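Local structure of ABC transporter ATP-binding protein (4HZI) at residues L50-E56 and G250-F255; G67-K73 and L247-K251; K180-L185 and D211-L216; L174-E178 and A208-F212. The protein probably binds and hydrolyses ATP as the ATPase subunit of an orphan ABC transporter involved in manganese utilization and tolerance in Leptospira. All coordinates share one frame; numbering follows the deposited sequence.

Contact 1 of 4, residues L50-E56 and G250-F255; sequences LDSVSFE and GKVIHF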
loop_
_atom_site.group_PDB
_atom_site.type_symbol
_atom_site.label_atom_id
_atom_site.label_comp_id
_atom_site.label_asym_id
_atom_site.label_seq_id
_atom_site.Cartn_x
_atom_site.Cartn_y
_atom_site.Cartn_z
ATOM N N LEU A 50 -21.747 -4.009 -8.317
ATOM C CA LEU A 50 -21.935 -2.591 -8.626
ATOM C C LEU A 50 -23.399 -2.329 -8.658
ATOM O O LEU A 50 -24.147 -3.073 -9.272
ATOM C CB LEU A 50 -21.301 -2.238 -9.953
ATOM C CG LEU A 50 -19.804 -2.550 -9.973
ATOM C CD1 LEU A 50 -19.256 -2.331 -11.357
ATOM C CD2 LEU A 50 -19.004 -1.704 -8.981
ATOM N N ASP A 51 -23.811 -1.268 -7.997
ATOM C CA ASP A 51 -25.226 -0.909 -7.946
ATOM C C ASP A 51 -25.559 0.497 -8.423
ATOM O O ASP A 51 -25.330 1.457 -7.679
ATOM C CB ASP A 51 -25.644 -1.069 -6.517
ATOM C CG ASP A 51 -27.148 -0.908 -6.305
ATOM O OD1 ASP A 51 -27.900 -0.608 -7.234
ATOM O OD2 ASP A 51 -27.538 -1.089 -5.157
ATOM N N SER A 52 -26.066 0.571 -9.648
ATOM C CA SER A 52 -26.588 1.793 -10.279
ATOM C C SER A 52 -25.542 2.932 -10.272
ATOM O O SER A 52 -25.796 4.072 -9.837
ATOM C CB SER A 52 -27.905 2.217 -9.578
ATOM O OG SER A 52 -28.545 3.223 -10.331
ATOM N N VAL A 53 -24.357 2.601 -10.769
ATOM C CA VAL A 53 -23.212 3.533 -10.751
ATOM C C VAL A 53 -23.395 4.565 -11.858
ATOM O O VAL A 53 -23.599 4.251 -13.018
ATOM C CB VAL A 53 -21.884 2.745 -10.921
ATOM C CG1 VAL A 53 -20.687 3.689 -11.148
ATOM C CG2 VAL A 53 -21.615 1.944 -9.692
ATOM N N SER A 54 -23.362 5.841 -11.453
ATOM C CA SER A 54 -23.519 6.927 -12.389
ATOM C C SER A 54 -22.440 8.001 -12.156
ATOM O O SER A 54 -22.217 8.467 -11.030
ATOM C CB SER A 54 -24.913 7.548 -12.208
ATOM O OG SER A 54 -25.923 6.651 -12.653
ATOM N N PHE A 55 -21.764 8.357 -13.232
ATOM C CA PHE A 55 -20.867 9.486 -13.241
ATOM C C PHE A 55 -20.461 9.806 -14.670
ATOM O O PHE A 55 -20.797 9.090 -15.611
ATOM C CB PHE A 55 -19.656 9.292 -12.318
ATOM C CG PHE A 55 -18.674 8.231 -12.743
ATOM C CD1 PHE A 55 -17.553 8.525 -13.563
ATOM C CD2 PHE A 55 -18.814 6.939 -12.238
ATOM C CE1 PHE A 55 -16.634 7.528 -13.880
ATOM C CE2 PHE A 55 -17.883 5.942 -12.564
ATOM C CZ PHE A 55 -16.799 6.241 -13.367
ATOM N N GLU A 56 -19.725 10.890 -14.866
ATOM C CA GLU A 56 -19.250 11.158 -16.222
ATOM C C GLU A 56 -17.952 11.954 -16.197
ATOM O O GLU A 56 -17.671 12.594 -15.198
ATOM C CB GLU A 56 -20.305 11.847 -17.067
ATOM C CG GLU A 56 -20.633 13.269 -16.735
ATOM C CD GLU A 56 -20.589 14.185 -17.975
ATOM O OE1 GLU A 56 -20.567 13.709 -19.159
ATOM O OE2 GLU A 56 -20.562 15.418 -17.759
ATOM N N GLY A 250 -19.991 -0.919 -3.837
ATOM C CA GLY A 250 -20.557 -0.807 -5.152
ATOM C C GLY A 250 -21.469 0.338 -5.497
ATOM O O GLY A 250 -22.067 0.348 -6.570
ATOM N N LYS A 251 -21.560 1.326 -4.623
ATOM C CA LYS A 251 -22.455 2.448 -4.860
ATOM C C LYS A 251 -21.705 3.761 -4.787
ATOM O O LYS A 251 -20.771 3.897 -4.027
ATOM C CB LYS A 251 -23.509 2.550 -3.747
ATOM C CG LYS A 251 -24.304 1.277 -3.590
ATOM C CD LYS A 251 -25.749 1.622 -3.294
ATOM C CE LYS A 251 -26.077 1.374 -1.861
ATOM N NZ LYS A 251 -26.312 -0.081 -1.666
ATOM N N VAL A 252 -22.192 4.706 -5.562
ATOM C CA VAL A 252 -21.620 6.046 -5.569
ATOM C C VAL A 252 -22.212 6.806 -4.373
ATOM O O VAL A 252 -23.428 7.007 -4.344
ATOM C CB VAL A 252 -21.923 6.730 -6.884
ATOM C CG1 VAL A 252 -21.510 8.202 -6.860
ATOM C CG2 VAL A 252 -21.214 6.054 -8.011
ATOM N N ILE A 253 -21.358 7.160 -3.411
ATOM C CA ILE A 253 -21.679 7.936 -2.178
ATOM C C ILE A 253 -21.830 9.440 -2.595
ATOM O O ILE A 253 -22.749 10.138 -2.151
ATOM C CB ILE A 253 -20.531 7.743 -1.120
ATOM C CG1 ILE A 253 -20.576 6.356 -0.477
ATOM C CG2 ILE A 253 -20.558 8.740 0.027
ATOM C CD1 ILE A 253 -21.967 5.755 -0.406
ATOM N N HIS A 254 -20.958 9.908 -3.486
ATOM C CA HIS A 254 -21.049 11.271 -4.042
ATOM C C HIS A 254 -20.218 11.344 -5.336
ATOM O O HIS A 254 -19.235 10.590 -5.497
ATOM C CB HIS A 254 -20.601 12.362 -3.008
ATOM C CG HIS A 254 -21.213 13.705 -3.310
ATOM N ND1 HIS A 254 -20.559 14.685 -4.025
ATOM C CD2 HIS A 254 -22.473 14.164 -3.117
ATOM C CE1 HIS A 254 -21.374 15.715 -4.206
ATOM N NE2 HIS A 254 -22.545 15.416 -3.681
ATOM N N PHE A 255 -20.661 12.182 -6.271
ATOM C CA PHE A 255 -19.954 12.473 -7.495
ATOM C C PHE A 255 -20.024 13.985 -7.660
ATOM O O PHE A 255 -21.111 14.586 -7.541
ATOM C CB PHE A 255 -20.610 11.798 -8.709
ATOM C CG PHE A 255 -20.198 12.365 -10.049
ATOM C CD1 PHE A 255 -18.853 12.444 -10.401
ATOM C CD2 PHE A 255 -21.124 12.829 -10.943
ATOM C CE1 PHE A 255 -18.463 12.996 -11.601
ATOM C CE2 PHE A 255 -20.737 13.382 -12.159
ATOM C CZ PHE A 255 -19.410 13.453 -12.494
HETATM O O HOH W 1 -24.615 4.106 -6.976
HETATM O O HOH W 2 -26.309 -2.766 -3.428
#
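Phe55 and Phe255 meet at one end of this contact, and the backbones of Asp51 and Gly250 meet at the other. Phe55 CB sits over the centre of the Phe255 ring, 3.8 Å from the ring centroid and 10° off its normal, a CH-pi contact. Chi1 of 68° turns the Phe55 ring away from Phe255, and CB is the atom over its face. The rim of the Phe255 ring reaches on to the next residue, with CZ 3.3 Å from Glu56 O. In the middle, Val53 CG1 and Val252 CG2 touch at 4.0 Å, the two side chains crossing at about a right angle. At the far end Asp51 N donates to Gly250 O over 2.8 Å, almost straight at 175°. Beside it the Asp51 and Lys251 side chains run the same way. They form a long salt bridge, Asp51 OD2 to Lys251 NZ 3.8 Å, and one water also joins them, its bond to Lys251 weak. A second water spans the backbones, giving to Asp51 O and accepting from Val252 N. Ser52 and Val53 form a G1 beta bulge facing Ile40 of strand 36-42. The contact joins edge strands of two sheets: strand 53-58 borders the antiparallel sheet, and strand 251-255 pairs with strand 243-248 in the mixed sheet, where Val245 touches Phe55, Val252 and Phe255.

Contact 2 of 4, residues G67-K73 and L247-K251; sequences GRNGAGK and LKEGK. With SO4 (sulfate ion), chain C.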
loop_
_atom_site.group_PDB
_atom_site.type_symbol
_atom_site.label_atom_id
_atom_site.label_comp_id
_atom_site.label_asym_id
_atom_site.label_seq_id
_atom_site.Cartn_x
_atom_site.Cartn_y
_atom_site.Cartn_z
ATOM N N GLY A 67 -12.204 4.890 -3.205
ATOM C CA GLY A 67 -13.084 3.896 -2.604
ATOM C C GLY A 67 -12.393 3.122 -1.523
ATOM O O GLY A 67 -11.205 3.026 -1.525
ATOM N N ARG A 68 -13.154 2.591 -0.585
ATOM C CA ARG A 68 -12.651 1.647 0.407
ATOM C C ARG A 68 -12.143 0.368 -0.228
ATOM O O ARG A 68 -12.521 0.028 -1.350
ATOM C CB ARG A 68 -13.773 1.292 1.385
ATOM C CG ARG A 68 -14.510 2.496 1.984
ATOM C CD ARG A 68 -13.911 2.916 3.281
ATOM N NE ARG A 68 -14.029 1.821 4.212
ATOM C CZ ARG A 68 -15.036 1.624 5.063
ATOM N NH1 ARG A 68 -16.089 2.467 5.140
ATOM N NH2 ARG A 68 -14.982 0.550 5.859
ATOM N N ASN A 69 -11.289 -0.394 0.457
ATOM C CA ASN A 69 -10.998 -1.712 -0.153
ATOM C C ASN A 69 -12.254 -2.566 -0.086
ATOM O O ASN A 69 -13.135 -2.406 0.772
ATOM C CB ASN A 69 -9.785 -2.455 0.391
ATOM C CG ASN A 69 -8.475 -1.792 0.002
ATOM O OD1 ASN A 69 -8.203 -1.380 -1.196
ATOM N ND2 ASN A 69 -7.648 -1.643 1.024
ATOM N N GLY A 70 -12.429 -3.287 -1.166
ATOM C CA GLY A 70 -13.630 -4.079 -1.406
ATOM C C GLY A 70 -14.817 -3.313 -1.944
ATOM O O GLY A 70 -15.896 -3.900 -2.104
ATOM N N ALA A 71 -14.655 -2.039 -2.334
ATOM C CA ALA A 71 -15.787 -1.243 -2.794
ATOM C C ALA A 71 -16.249 -1.565 -4.192
ATOM O O ALA A 71 -17.285 -1.093 -4.609
ATOM C CB ALA A 71 -15.465 0.285 -2.714
ATOM N N GLY A 72 -15.462 -2.333 -4.953
ATOM C CA GLY A 72 -15.775 -2.601 -6.319
ATOM C C GLY A 72 -14.962 -1.870 -7.355
ATOM O O GLY A 72 -15.341 -1.847 -8.523
ATOM N N LYS A 73 -13.895 -1.186 -6.927
ATOM C CA LYS A 73 -13.126 -0.392 -7.847
ATOM C C LYS A 73 -12.538 -1.233 -9.020
ATOM O O LYS A 73 -12.611 -0.799 -10.179
ATOM C CB LYS A 73 -11.987 0.295 -7.102
ATOM C CG LYS A 73 -12.542 1.341 -6.125
ATOM C CD LYS A 73 -11.457 2.212 -5.545
ATOM C CE LYS A 73 -10.328 1.415 -5.021
ATOM N NZ LYS A 73 -10.695 0.575 -3.864
ATOM N N LEU A 247 -16.820 5.776 -3.835
ATOM C CA LEU A 247 -17.407 4.466 -4.037
ATOM C C LEU A 247 -17.304 3.645 -2.762
ATOM O O LEU A 247 -16.251 3.540 -2.161
ATOM C CB LEU A 247 -16.667 3.705 -5.152
ATOM C CG LEU A 247 -17.449 2.560 -5.794
ATOM C CD1 LEU A 247 -18.566 2.939 -6.746
ATOM C CD2 LEU A 247 -16.488 1.579 -6.481
ATOM N N LYS A 248 -18.433 3.043 -2.372
ATOM C CA LYS A 248 -18.540 2.285 -1.144
ATOM C C LYS A 248 -19.559 1.156 -1.362
ATOM O O LYS A 248 -20.702 1.408 -1.722
ATOM C CB LYS A 248 -19.047 3.202 -0.048
ATOM C CG LYS A 248 -19.089 2.596 1.334
ATOM C CD LYS A 248 -19.917 3.553 2.215
ATOM C CE LYS A 248 -19.813 3.198 3.678
ATOM N NZ LYS A 248 -20.663 4.138 4.457
ATOM N N GLU A 249 -19.064 -0.068 -1.260
ATOM C CA GLU A 249 -19.955 -1.272 -1.436
ATOM C C GLU A 249 -20.703 -1.253 -2.763
ATOM O O GLU A 249 -21.891 -1.504 -2.851
ATOM C CB GLU A 249 -20.879 -1.369 -0.233
ATOM C CG GLU A 249 -20.158 -1.726 1.054
ATOM C CD GLU A 249 -20.140 -3.228 1.335
ATOM O OE1 GLU A 249 -19.419 -3.986 0.634
ATOM O OE2 GLU A 249 -20.862 -3.651 2.268
ATOM N N GLY A 250 -19.991 -0.919 -3.837
ATOM C CA GLY A 250 -20.557 -0.807 -5.152
ATOM C C GLY A 250 -21.469 0.338 -5.497
ATOM O O GLY A 250 -22.067 0.348 -6.570
ATOM N N LYS A 251 -21.560 1.326 -4.623
ATOM C CA LYS A 251 -22.455 2.448 -4.860
ATOM C C LYS A 251 -21.705 3.761 -4.787
ATOM O O LYS A 251 -20.771 3.897 -4.027
ATOM C CB LYS A 251 -23.509 2.550 -3.747
ATOM C CG LYS A 251 -24.304 1.277 -3.590
ATOM C CD LYS A 251 -25.749 1.622 -3.294
ATOM C CE LYS A 251 -26.077 1.374 -1.861
ATOM N NZ LYS A 251 -26.312 -0.081 -1.666
HETATM S S SO4 C . -11.890 -2.957 -4.721
HETATM O O1 SO4 C . -13.064 -3.869 -4.754
HETATM O O2 SO4 C . -12.427 -1.592 -4.502
HETATM O O3 SO4 C . -11.219 -2.923 -6.020
HETATM O O4 SO4 C . -11.089 -3.415 -3.631
#
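Ala71 and Leu247 meet where the probable P-loop (Walker A) of the ABC ATPase lies against the strand beside it. The tight part is here. Leu247 CD2 lies 3.4 Å from Ala71 O and also reaches the backbone and CG of Lys73. Leu247 CG is anti to its own backbone N (chi1 -159°), which puts CD2 against Ala71 O and Lys73. Gly67 pairs with Leu247 in a parallel beta bridge, and Gly67 CA comes within 3.2 Å of Leu247 O. One hydrogen bond joins the segments, from Gly250 N in the type I' turn 248-251 to Ala71 O, 2.8 Å long and bent to 140°. The outer side is looser. The Arg68 and Lys248 side chains run alongside each other, with Arg68 NH1 4.1 Å from Lys248 CE. Asp272 bridges to both, which probably offsets their like charges; Arg68 NH1 also bonds Leu270 O, and Lys248 NZ bonds Asp269 O. Glu249 lies on the solvent side. Asn69 N donates to Asp205 of the second subunit. The loop wraps a sulfate, probably from the crystallisation liquor, consistent with a phosphate site. Gly70 N, Gly72 N and Lys73 N donate to it, as does Ser74 N. Bends at chi3 and chi4 turn Lys73 NZ back toward sulfate O2, to which it donates at 2.8 Å.

Contact 3 of 4, residues K180-L185 and D211-L216; sequences KKILFL and DFLGFL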
loop_
_atom_site.group_PDB
_atom_site.type_symbol
_atom_site.label_atom_id
_atom_site.label_comp_id
_atom_site.label_asym_id
_atom_site.label_seq_id
_atom_site.Cartn_x
_atom_site.Cartn_y
_atom_site.Cartn_z
ATOM N N LYS A 180 7.091 3.237 -12.785
ATOM C CA LYS A 180 5.730 3.730 -12.988
ATOM C C LYS A 180 5.692 4.799 -14.080
ATOM O O LYS A 180 4.753 4.829 -14.856
ATOM C CB LYS A 180 5.091 4.234 -11.687
ATOM C CG LYS A 180 4.965 3.197 -10.572
ATOM C CD LYS A 180 4.201 1.974 -10.990
ATOM C CE LYS A 180 4.127 0.936 -9.875
ATOM N NZ LYS A 180 2.878 1.048 -9.108
ATOM N N LYS A 181 6.737 5.633 -14.189
ATOM C CA LYS A 181 6.830 6.602 -15.284
ATOM C C LYS A 181 6.815 5.913 -16.608
ATOM O O LYS A 181 6.144 6.350 -17.529
ATOM C CB LYS A 181 8.118 7.432 -15.205
ATOM C CG LYS A 181 8.297 8.198 -13.922
ATOM C CD LYS A 181 9.639 8.926 -13.894
ATOM C CE LYS A 181 9.929 9.432 -12.501
ATOM N NZ LYS A 181 11.087 10.387 -12.487
ATOM N N ILE A 182 7.559 4.824 -16.705
ATOM C CA ILE A 182 7.680 4.121 -17.954
ATOM C C ILE A 182 6.387 3.389 -18.291
ATOM O O ILE A 182 5.960 3.368 -19.477
ATOM C CB ILE A 182 8.931 3.198 -17.957
ATOM C CG1 ILE A 182 10.227 4.042 -17.881
ATOM C CG2 ILE A 182 8.954 2.310 -19.166
ATOM C CD1 ILE A 182 10.285 5.278 -18.732
ATOM N N LEU A 183 5.737 2.820 -17.271
ATOM C CA LEU A 183 4.401 2.256 -17.473
ATOM C C LEU A 183 3.387 3.314 -17.904
ATOM O O LEU A 183 2.510 3.020 -18.736
ATOM C CB LEU A 183 3.913 1.478 -16.260
ATOM C CG LEU A 183 4.758 0.237 -15.961
ATOM C CD1 LEU A 183 4.272 -0.441 -14.690
ATOM C CD2 LEU A 183 4.732 -0.727 -17.127
ATOM N N PHE A 184 3.487 4.521 -17.393
ATOM C CA PHE A 184 2.644 5.581 -17.876
ATOM C C PHE A 184 2.891 5.843 -19.390
ATOM O O PHE A 184 1.951 5.944 -20.196
ATOM C CB PHE A 184 2.868 6.814 -17.053
ATOM C CG PHE A 184 2.028 8.001 -17.457
ATOM C CD1 PHE A 184 2.460 8.896 -18.424
ATOM C CD2 PHE A 184 0.792 8.230 -16.873
ATOM C CE1 PHE A 184 1.698 9.999 -18.780
ATOM C CE2 PHE A 184 0.024 9.321 -17.226
ATOM C CZ PHE A 184 0.459 10.202 -18.194
ATOM N N LEU A 185 4.163 5.897 -19.788
ATOM C CA LEU A 185 4.485 6.129 -21.208
ATOM C C LEU A 185 3.918 5.032 -22.090
ATOM O O LEU A 185 3.339 5.291 -23.162
ATOM C CB LEU A 185 6.005 6.287 -21.413
ATOM C CG LEU A 185 6.616 7.479 -20.712
ATOM C CD1 LEU A 185 8.064 7.681 -21.094
ATOM C CD2 LEU A 185 5.780 8.728 -21.012
ATOM N N ASP A 211 8.447 11.019 -6.597
ATOM C CA ASP A 211 9.122 10.965 -7.883
ATOM C C ASP A 211 8.134 10.757 -9.043
ATOM O O ASP A 211 8.150 11.474 -10.064
ATOM C CB ASP A 211 10.115 9.828 -7.874
ATOM C CG ASP A 211 11.053 9.841 -9.086
ATOM O OD1 ASP A 211 11.245 10.908 -9.720
ATOM O OD2 ASP A 211 11.537 8.764 -9.446
ATOM N N PHE A 212 7.262 9.767 -8.882
ATOM C CA PHE A 212 6.299 9.474 -9.915
ATOM C C PHE A 212 5.248 10.595 -10.068
ATOM O O PHE A 212 4.893 10.980 -11.188
ATOM C CB PHE A 212 5.588 8.118 -9.625
ATOM C CG PHE A 212 4.405 7.880 -10.522
ATOM C CD1 PHE A 212 4.582 7.739 -11.893
ATOM C CD2 PHE A 212 3.111 7.888 -10.009
ATOM C CE1 PHE A 212 3.511 7.539 -12.736
ATOM C CE2 PHE A 212 2.048 7.702 -10.855
ATOM C CZ PHE A 212 2.238 7.549 -12.209
ATOM N N LEU A 213 4.719 11.098 -8.969
ATOM C CA LEU A 213 3.724 12.139 -9.014
ATOM C C LEU A 213 4.299 13.418 -9.623
ATOM O O LEU A 213 3.579 14.165 -10.296
ATOM C CB LEU A 213 3.153 12.401 -7.643
ATOM C CG LEU A 213 2.197 11.281 -7.124
ATOM C CD1 LEU A 213 1.515 11.702 -5.834
ATOM C CD2 LEU A 213 1.164 10.832 -8.148
ATOM N N GLY A 214 5.588 13.661 -9.387
ATOM C CA GLY A 214 6.294 14.772 -10.012
ATOM C C GLY A 214 6.287 14.655 -11.519
ATOM O O GLY A 214 6.018 15.641 -12.218
ATOM N N PHE A 215 6.565 13.455 -12.011
ATOM C CA PHE A 215 6.520 13.168 -13.404
ATOM C C PHE A 215 5.120 13.389 -13.956
ATOM O O PHE A 215 4.987 13.955 -15.040
ATOM C CB PHE A 215 7.001 11.763 -13.663
ATOM C CG PHE A 215 6.595 11.216 -14.990
ATOM C CD1 PHE A 215 7.409 11.377 -16.099
ATOM C CD2 PHE A 215 5.415 10.527 -15.127
ATOM C CE1 PHE A 215 7.026 10.872 -17.321
ATOM C CE2 PHE A 215 5.034 10.017 -16.333
ATOM C CZ PHE A 215 5.843 10.180 -17.436
ATOM N N LEU A 216 4.071 12.946 -13.242
ATOM C CA LEU A 216 2.706 13.189 -13.717
ATOM C C LEU A 216 2.357 14.632 -13.847
ATOM O O LEU A 216 1.687 15.037 -14.807
ATOM C CB LEU A 216 1.669 12.624 -12.741
ATOM C CG LEU A 216 1.189 11.248 -12.998
ATOM C CD1 LEU A 216 0.079 10.969 -11.950
ATOM C CD2 LEU A 216 0.641 11.172 -14.424
#
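Phe184 and Phe215 form the apolar centre. The edge of the Phe215 ring points at the face of Phe184 in an offset edge-to-face pair, with centroids 5.5 Å apart and planes at 84°. Phe215 CE2 comes within 3.5 Å of Phe184 CD1. Phe184 CE2 meets the Leu216 CD2 methyl at 3.4 Å. Leu185 CD2 touches the edge of Phe215 near its plane. Phe184 also packs on Leu113 and Met197, Phe212 on Leu113 and Leu216 on Met197, so both helices lie against strands 110-113 and 194-198 of the mixed sheet. These helices, 176-188 and 206-222, are consecutive and joined through strand 194-198 in the alpha/beta core of the ATPase. Their short segments run at 34° with axes 9.9 Å apart. Further out, Lys181 CB stands over the centre of Phe215, only 3° off the normal, while Lys180 CB lies over the Phe212 face toward the rim, 3.9 Å from the centroid. Lys180 then bends away, and its NZ bonds Pro200 O, Ser202 O and Ser115 OG. Lys181 stays extended along Phe215, and its NZ donates to Asp211 OD1 over 2.8 Å, from above the carboxylate plane, in a salt bridge.

Contact 4 of 4, residues L174-E178 and A208-F212; sequences LSSGE and AREDF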
loop_
_atom_site.group_PDB
_atom_site.type_symbol
_atom_site.label_atom_id
_atom_site.label_comp_id
_atom_site.label_asym_id
_atom_site.label_seq_id
_atom_site.Cartn_x
_atom_site.Cartn_y
_atom_site.Cartn_z
ATOM N N LEU A 174 15.377 0.023 -13.141
ATOM C CA LEU A 174 14.852 1.322 -12.758
ATOM C C LEU A 174 14.439 1.338 -11.279
ATOM O O LEU A 174 14.051 0.290 -10.727
ATOM C CB LEU A 174 13.636 1.664 -13.622
ATOM C CG LEU A 174 13.862 1.768 -15.138
ATOM C CD1 LEU A 174 12.512 1.945 -15.813
ATOM C CD2 LEU A 174 14.781 2.916 -15.497
ATOM N N SER A 175 14.498 2.524 -10.677
ATOM C CA SER A 175 13.911 2.771 -9.356
ATOM C C SER A 175 12.378 2.510 -9.422
ATOM O O SER A 175 11.772 2.486 -10.506
ATOM C CB SER A 175 14.222 4.193 -8.901
ATOM O OG SER A 175 13.313 5.139 -9.480
ATOM N N SER A 176 11.753 2.293 -8.278
ATOM C CA SER A 176 10.384 1.862 -8.260
ATOM C C SER A 176 9.497 2.970 -8.839
ATOM O O SER A 176 8.592 2.658 -9.570
ATOM C CB SER A 176 9.944 1.495 -6.833
ATOM O OG SER A 176 10.090 2.635 -6.016
ATOM N N GLY A 177 9.815 4.237 -8.561
ATOM C CA GLY A 177 9.002 5.381 -9.094
ATOM C C GLY A 177 9.178 5.560 -10.608
ATOM O O GLY A 177 8.228 5.839 -11.353
ATOM N N GLU A 178 10.409 5.355 -11.055
ATOM C CA GLU A 178 10.744 5.351 -12.481
ATOM C C GLU A 178 10.040 4.273 -13.271
ATOM O O GLU A 178 9.654 4.537 -14.398
ATOM C CB GLU A 178 12.262 5.188 -12.665
ATOM C CG GLU A 178 13.017 6.397 -12.200
ATOM C CD GLU A 178 14.537 6.247 -12.210
ATOM O OE1 GLU A 178 15.068 5.116 -12.200
ATOM O OE2 GLU A 178 15.190 7.306 -12.191
ATOM N N ALA A 208 9.507 7.457 -3.612
ATOM C CA ALA A 208 9.174 6.946 -4.922
ATOM C C ALA A 208 7.846 7.512 -5.428
ATOM O O ALA A 208 7.677 7.768 -6.653
ATOM C CB ALA A 208 9.116 5.440 -4.871
ATOM N N ARG A 209 6.912 7.715 -4.517
ATOM C CA ARG A 209 5.610 8.264 -4.872
ATOM C C ARG A 209 5.776 9.715 -5.333
ATOM O O ARG A 209 5.203 10.136 -6.333
ATOM C CB ARG A 209 4.633 8.192 -3.675
ATOM C CG ARG A 209 3.272 8.758 -3.963
ATOM C CD ARG A 209 2.335 8.614 -2.783
ATOM N NE ARG A 209 2.612 9.657 -1.811
ATOM C CZ ARG A 209 2.530 9.562 -0.494
ATOM N NH1 ARG A 209 2.203 8.441 0.100
ATOM N NH2 ARG A 209 2.820 10.634 0.233
ATOM N N GLU A 210 6.558 10.474 -4.582
ATOM C CA GLU A 210 6.887 11.840 -4.982
ATOM C C GLU A 210 7.539 11.927 -6.328
ATOM O O GLU A 210 7.229 12.839 -7.106
ATOM C CB GLU A 210 7.749 12.524 -3.957
ATOM C CG GLU A 210 6.925 13.258 -2.949
ATOM C CD GLU A 210 5.991 14.266 -3.609
ATOM O OE1 GLU A 210 6.458 15.308 -4.088
ATOM O OE2 GLU A 210 4.788 14.000 -3.637
ATOM N N ASP A 211 8.447 11.019 -6.597
ATOM C CA ASP A 211 9.122 10.965 -7.883
ATOM C C ASP A 211 8.134 10.757 -9.043
ATOM O O ASP A 211 8.150 11.474 -10.064
ATOM C CB ASP A 211 10.115 9.828 -7.874
ATOM C CG ASP A 211 11.053 9.841 -9.086
ATOM O OD1 ASP A 211 11.245 10.908 -9.720
ATOM O OD2 ASP A 211 11.537 8.764 -9.446
ATOM N N PHE A 212 7.262 9.767 -8.882
ATOM C CA PHE A 212 6.299 9.474 -9.915
ATOM C C PHE A 212 5.248 10.595 -10.068
ATOM O O PHE A 212 4.893 10.980 -11.188
ATOM C CB PHE A 212 5.588 8.118 -9.625
ATOM C CG PHE A 212 4.405 7.880 -10.522
ATOM C CD1 PHE A 212 4.582 7.739 -11.893
ATOM C CD2 PHE A 212 3.111 7.888 -10.009
ATOM C CE1 PHE A 212 3.511 7.539 -12.736
ATOM C CE2 PHE A 212 2.048 7.702 -10.855
ATOM C CZ PHE A 212 2.238 7.549 -12.209
HETATM O O HOH W 3 11.654 6.190 -7.764
HETATM O O HOH W 4 13.995 9.177 -10.216
#
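The sequence LSSGE at 174-178 fits the ABC signature motif, and here it packs on the helix 206-222. Gly177 is the meeting point, its CA 3.7 Å from Ala208 O. Gly177 has no side chain, and the two backbones come close here, with Gly177 CA 4.5 Å from Ala208 CA. Gly177 O also lies 3.9 Å from Phe212 CB. Chi1 of 60° brings Ser176 OG against the Ala208 CB methyl, at 3.2 Å. The motif also starts a helix, with Ser175 at the N-cap. Ser175 and Glu178 form a capping box: Ser175 N donates to Glu178 OE1 over 3.1 Å, and Glu178 N returns a weak bond to Ser175 OG. In ABC ATPases the signature helix points its N-terminal end at nucleotide bound to the partner subunit, and this one probably does likewise. Two waters lie between the segments near Asp211. One meets Ser175 OG, Gly177 N (weakly) and Asp211 OD2. The other donates to Glu178 OE2 and, at 2.6 Å, to Asp211 OD2. The two carboxylates, planes 54° apart, are thereby linked while Glu178 OE2 and Asp211 OD2 stay 4.8 Å apart. The salt bridge of Asp211 to Lys181 would help offset this like charge. Ala208 also packs on Arg68 of the second subunit.

Following the chain from the N terminus, residues 50-56 open contact 1, which strand 251-255 closes, making the longest loop. The P-loop follows, and contact 2 returns it to strand 243-248 and the turn after it. Contacts 1 and 2 share Gly250 and Lys251, and their centres are 9 Å apart. Inside both loops lies the pair of helices 176-188 and 206-222, joined by contact 4 at 174-178 and then by contact 3. Contacts 3 and 4 cross along the chain, since 174-178 pairs with 208-212 and 180-185 with 211-216. These two share Asp211 and Phe212. Contacts 2 and 4 both reach the second subunit.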